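Local coordinates for pesticidal crystal protein Cry4Aa (Bacillus thuringiensis, PDB 2C9K) that kills mosquito larvae by binding midgut epithelial cells and causing their colloid-osmotic lysis, as a pore-forming three-domain delta-endotoxin, at residues A[404-416]-A[422-434]. Numbering follows the deposited sequence.
Sequences KNIFGLPILKRRE and TLFPTYDNYSHIL
In the beta-prism middle domain of this three-domain delta-endotoxin, a long loop joins strand 402-407 of one antiparallel sheet to strand 432-440 of another, and Asn429 pins its two limbs together. The carboxamide of Asn429 bonds to the backbone of the facing limb: OD1 accepts from Leu412 N at 2.9 Å and from Lys413 N at 3.0 Å, the two donors arriving from opposite faces of the amide plane, while ND2 gives a nearly straight bond (169°, 3.2 Å) to Lys413 O, approaching from above the carbonyl plane. With CG anti to the backbone N (chi1 -172°), the amide is carried across to the other limb. Asn429 also ends a type I turn begun at Thr426. The Lys413 side chain runs alongside Asn429, counter to it, and folds back near its end so that NZ donates to Asp428 O at 2.9 Å.

Nearer the strands, Ser431 OG donates to Pro410 O and accepts from His432 ND1, with OG lying in the plane of the imidazole; His432 NE2 is bonded to Arg261. One face of this imidazole receives Leu409 CG in a CH-pi contact, 3.8 Å from the ring centroid. Helix 5-16 of the N-terminal domain packs against Pro410 and Ile411. Phe424 O lies over one face of the Arg415 guanidinium, too poorly angled for a hydrogen bond, and a water links Arg415 NH2 to Leu423 O, its bond to the carbonyl being weak at 3.2 Å.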
# COMPACT_ATOMS: atom_id res chain seq x y z
N LYS A 404 6.29 -14.82 22.80
CA LYS A 404 5.49 -13.60 22.83
C LYS A 404 5.93 -12.74 21.66
O LYS A 404 7.11 -12.37 21.55
CB LYS A 404 5.67 -12.86 24.15
N ASN A 405 4.99 -12.43 20.78
CA ASN A 405 5.29 -11.63 19.59
C ASN A 405 4.25 -10.56 19.37
O ASN A 405 3.08 -10.76 19.69
CB ASN A 405 5.34 -12.53 18.36
CG ASN A 405 6.56 -13.41 18.34
OD1 ASN A 405 7.66 -12.95 18.04
ND2 ASN A 405 6.38 -14.69 18.65
N ILE A 406 4.67 -9.43 18.81
CA ILE A 406 3.74 -8.35 18.53
C ILE A 406 3.64 -8.13 17.02
O ILE A 406 4.65 -8.12 16.31
CB ILE A 406 4.18 -7.04 19.18
CG1 ILE A 406 4.16 -7.17 20.70
CG2 ILE A 406 3.27 -5.91 18.72
CD1 ILE A 406 4.61 -5.93 21.42
N PHE A 407 2.41 -7.97 16.53
CA PHE A 407 2.19 -7.73 15.11
C PHE A 407 1.40 -6.44 14.90
O PHE A 407 0.59 -6.03 15.74
CB PHE A 407 1.45 -8.92 14.47
CG PHE A 407 2.21 -10.22 14.54
CD1 PHE A 407 1.86 -11.20 15.46
CD2 PHE A 407 3.31 -10.44 13.72
CE1 PHE A 407 2.58 -12.38 15.56
CE2 PHE A 407 4.04 -11.62 13.81
CZ PHE A 407 3.67 -12.59 14.74
N GLY A 408 1.64 -5.80 13.76
CA GLY A 408 0.99 -4.55 13.43
C GLY A 408 2.04 -3.69 12.75
O GLY A 408 3.21 -4.08 12.68
N LEU A 409 1.65 -2.52 12.25
CA LEU A 409 2.61 -1.66 11.59
C LEU A 409 2.87 -0.36 12.36
O LEU A 409 2.16 -0.04 13.31
CB LEU A 409 2.16 -1.36 10.15
CG LEU A 409 2.37 -2.51 9.14
CD1 LEU A 409 3.83 -2.86 9.06
CD2 LEU A 409 1.57 -3.74 9.56
N PRO A 410 3.90 0.39 11.96
CA PRO A 410 4.23 1.65 12.63
C PRO A 410 3.13 2.72 12.60
O PRO A 410 2.13 2.57 11.90
CB PRO A 410 5.49 2.10 11.90
CG PRO A 410 6.12 0.81 11.50
CD PRO A 410 4.93 0.04 10.98
N ILE A 411 3.34 3.79 13.37
CA ILE A 411 2.40 4.90 13.42
C ILE A 411 2.26 5.52 12.03
O ILE A 411 3.11 5.32 11.15
CB ILE A 411 2.86 5.99 14.39
CG1 ILE A 411 4.31 6.38 14.08
CG2 ILE A 411 2.71 5.50 15.83
CD1 ILE A 411 4.86 7.50 14.97
N LEU A 412 1.20 6.30 11.84
CA LEU A 412 0.94 6.94 10.56
C LEU A 412 1.21 8.44 10.60
O LEU A 412 1.33 9.09 9.56
CB LEU A 412 -0.51 6.68 10.17
CG LEU A 412 -1.02 7.38 8.92
CD1 LEU A 412 -0.28 6.86 7.71
CD2 LEU A 412 -2.50 7.14 8.79
N LYS A 413 1.30 8.98 11.81
CA LYS A 413 1.55 10.41 11.98
C LYS A 413 2.66 10.66 13.00
O LYS A 413 2.98 9.78 13.79
CB LYS A 413 0.27 11.10 12.45
CG LYS A 413 -0.92 10.89 11.54
CD LYS A 413 -2.08 11.79 11.94
CE LYS A 413 -2.72 11.37 13.25
NZ LYS A 413 -3.54 10.14 13.13
N ARG A 414 3.23 11.86 12.97
CA ARG A 414 4.28 12.22 13.93
C ARG A 414 3.66 12.08 15.31
O ARG A 414 2.60 12.64 15.59
CB ARG A 414 4.75 13.64 13.70
CG ARG A 414 5.43 13.85 12.37
CD ARG A 414 5.90 15.29 12.26
NE ARG A 414 6.94 15.59 13.23
CZ ARG A 414 7.42 16.81 13.47
NH1 ARG A 414 6.94 17.85 12.80
NH2 ARG A 414 8.38 16.98 14.37
N ARG A 415 4.35 11.36 16.17
CA ARG A 415 3.87 11.06 17.51
C ARG A 415 3.46 12.18 18.47
O ARG A 415 3.90 13.33 18.35
CB ARG A 415 4.88 10.14 18.20
CG ARG A 415 4.23 9.24 19.22
CD ARG A 415 2.84 8.83 18.73
NE ARG A 415 2.17 7.97 19.69
CZ ARG A 415 2.58 6.74 19.97
NH1 ARG A 415 3.65 6.25 19.36
NH2 ARG A 415 1.93 6.01 20.87
N GLU A 416 2.61 11.78 19.42
CA GLU A 416 2.07 12.64 20.47
C GLU A 416 1.10 11.79 21.30
O GLU A 416 0.71 10.70 20.87
CB GLU A 416 1.33 13.83 19.85
N THR A 422 2.37 -3.52 22.85
CA THR A 422 2.75 -2.14 23.13
C THR A 422 3.96 -1.75 22.28
O THR A 422 5.05 -2.30 22.46
CB THR A 422 3.08 -1.96 24.62
OG1 THR A 422 1.92 -2.29 25.41
CG2 THR A 422 3.51 -0.52 24.91
N LEU A 423 3.76 -0.80 21.36
CA LEU A 423 4.85 -0.35 20.48
C LEU A 423 4.75 1.09 19.95
O LEU A 423 5.56 1.95 20.30
CB LEU A 423 4.98 -1.30 19.29
CG LEU A 423 5.54 -2.67 19.68
CD1 LEU A 423 5.64 -3.59 18.44
CD2 LEU A 423 6.94 -2.46 20.32
N PHE A 424 3.77 1.35 19.09
CA PHE A 424 3.63 2.68 18.53
C PHE A 424 2.18 3.09 18.29
O PHE A 424 1.70 4.06 18.87
CB PHE A 424 4.39 2.81 17.20
CG PHE A 424 5.89 2.92 17.35
CD1 PHE A 424 6.68 1.77 17.52
CD2 PHE A 424 6.52 4.18 17.34
CE1 PHE A 424 8.09 1.86 17.67
CE2 PHE A 424 7.92 4.30 17.49
CZ PHE A 424 8.71 3.13 17.66
N PRO A 425 1.46 2.36 17.44
CA PRO A 425 0.07 2.64 17.12
C PRO A 425 -0.85 2.88 18.31
O PRO A 425 -0.75 2.21 19.34
CB PRO A 425 -0.37 1.41 16.32
CG PRO A 425 0.88 0.94 15.74
CD PRO A 425 1.86 1.07 16.85
N THR A 426 -1.75 3.83 18.12
CA THR A 426 -2.75 4.17 19.12
C THR A 426 -4.08 4.16 18.37
O THR A 426 -4.09 4.03 17.15
CB THR A 426 -2.48 5.57 19.74
OG1 THR A 426 -2.33 6.54 18.70
CG2 THR A 426 -1.23 5.53 20.60
N TYR A 427 -5.20 4.28 19.07
CA TYR A 427 -6.50 4.25 18.40
C TYR A 427 -6.65 5.42 17.43
O TYR A 427 -7.39 5.34 16.45
CB TYR A 427 -7.61 4.34 19.45
CG TYR A 427 -7.63 5.67 20.15
CD1 TYR A 427 -8.47 6.69 19.72
CD2 TYR A 427 -6.79 5.92 21.23
CE1 TYR A 427 -8.45 7.94 20.34
CE2 TYR A 427 -6.76 7.15 21.86
CZ TYR A 427 -7.59 8.16 21.41
OH TYR A 427 -7.55 9.38 22.05
N ASP A 428 -5.93 6.50 17.70
CA ASP A 428 -5.98 7.71 16.90
C ASP A 428 -4.71 7.94 16.08
O ASP A 428 -4.45 9.05 15.61
CB ASP A 428 -6.22 8.91 17.80
CG ASP A 428 -5.03 9.19 18.71
OD1 ASP A 428 -4.66 8.29 19.50
OD2 ASP A 428 -4.46 10.29 18.63
N ASN A 429 -3.91 6.89 15.92
CA ASN A 429 -2.68 6.99 15.14
C ASN A 429 -2.16 5.62 14.76
O ASN A 429 -1.30 5.07 15.44
CB ASN A 429 -1.61 7.75 15.92
CG ASN A 429 -0.39 8.05 15.06
OD1 ASN A 429 -0.32 7.63 13.91
ND2 ASN A 429 0.57 8.77 15.63
N TYR A 430 -2.68 5.07 13.66
CA TYR A 430 -2.27 3.76 13.17
C TYR A 430 -2.35 3.76 11.64
O TYR A 430 -3.26 4.35 11.06
CB TYR A 430 -3.19 2.68 13.75
CG TYR A 430 -4.64 2.83 13.34
CD1 TYR A 430 -5.17 2.07 12.30
CD2 TYR A 430 -5.46 3.78 13.95
CE1 TYR A 430 -6.49 2.27 11.88
CE2 TYR A 430 -6.76 3.98 13.54
CZ TYR A 430 -7.27 3.22 12.51
OH TYR A 430 -8.56 3.43 12.08
N SER A 431 -1.39 3.10 10.99
CA SER A 431 -1.34 3.07 9.54
C SER A 431 -1.94 1.82 8.90
O SER A 431 -2.25 1.82 7.70
CB SER A 431 0.11 3.19 9.08
OG SER A 431 0.85 2.07 9.53
N HIS A 432 -2.09 0.75 9.68
CA HIS A 432 -2.65 -0.48 9.14
C HIS A 432 -3.62 -1.12 10.11
O HIS A 432 -3.55 -0.87 11.31
CB HIS A 432 -1.54 -1.48 8.80
CG HIS A 432 -0.70 -1.10 7.62
ND1 HIS A 432 0.20 -0.05 7.64
CD2 HIS A 432 -0.59 -1.65 6.38
CE1 HIS A 432 0.82 0.03 6.48
NE2 HIS A 432 0.36 -0.93 5.70
N ILE A 433 -4.52 -1.93 9.58
CA ILE A 433 -5.52 -2.65 10.37
C ILE A 433 -5.48 -4.13 9.98
O ILE A 433 -5.20 -4.46 8.82
CB ILE A 433 -6.96 -2.13 10.11
CG1 ILE A 433 -7.39 -2.50 8.69
CG2 ILE A 433 -7.03 -0.62 10.37
CD1 ILE A 433 -8.85 -2.21 8.40
N LEU A 434 -5.77 -5.02 10.92
CA LEU A 434 -5.76 -6.45 10.63
C LEU A 434 -6.82 -6.76 9.58
O LEU A 434 -7.91 -6.21 9.62
CB LEU A 434 -6.03 -7.27 11.89
CG LEU A 434 -5.81 -8.77 11.63
CD1 LEU A 434 -4.33 -9.02 11.40
CD2 LEU A 434 -6.33 -9.60 12.78
O HOH W 1 -1.14 -1.20 12.68
O HOH W 2 -0.23 1.15 12.62
O HOH W 3 3.86 4.04 21.98
O HOH W 4 -0.04 9.80 18.20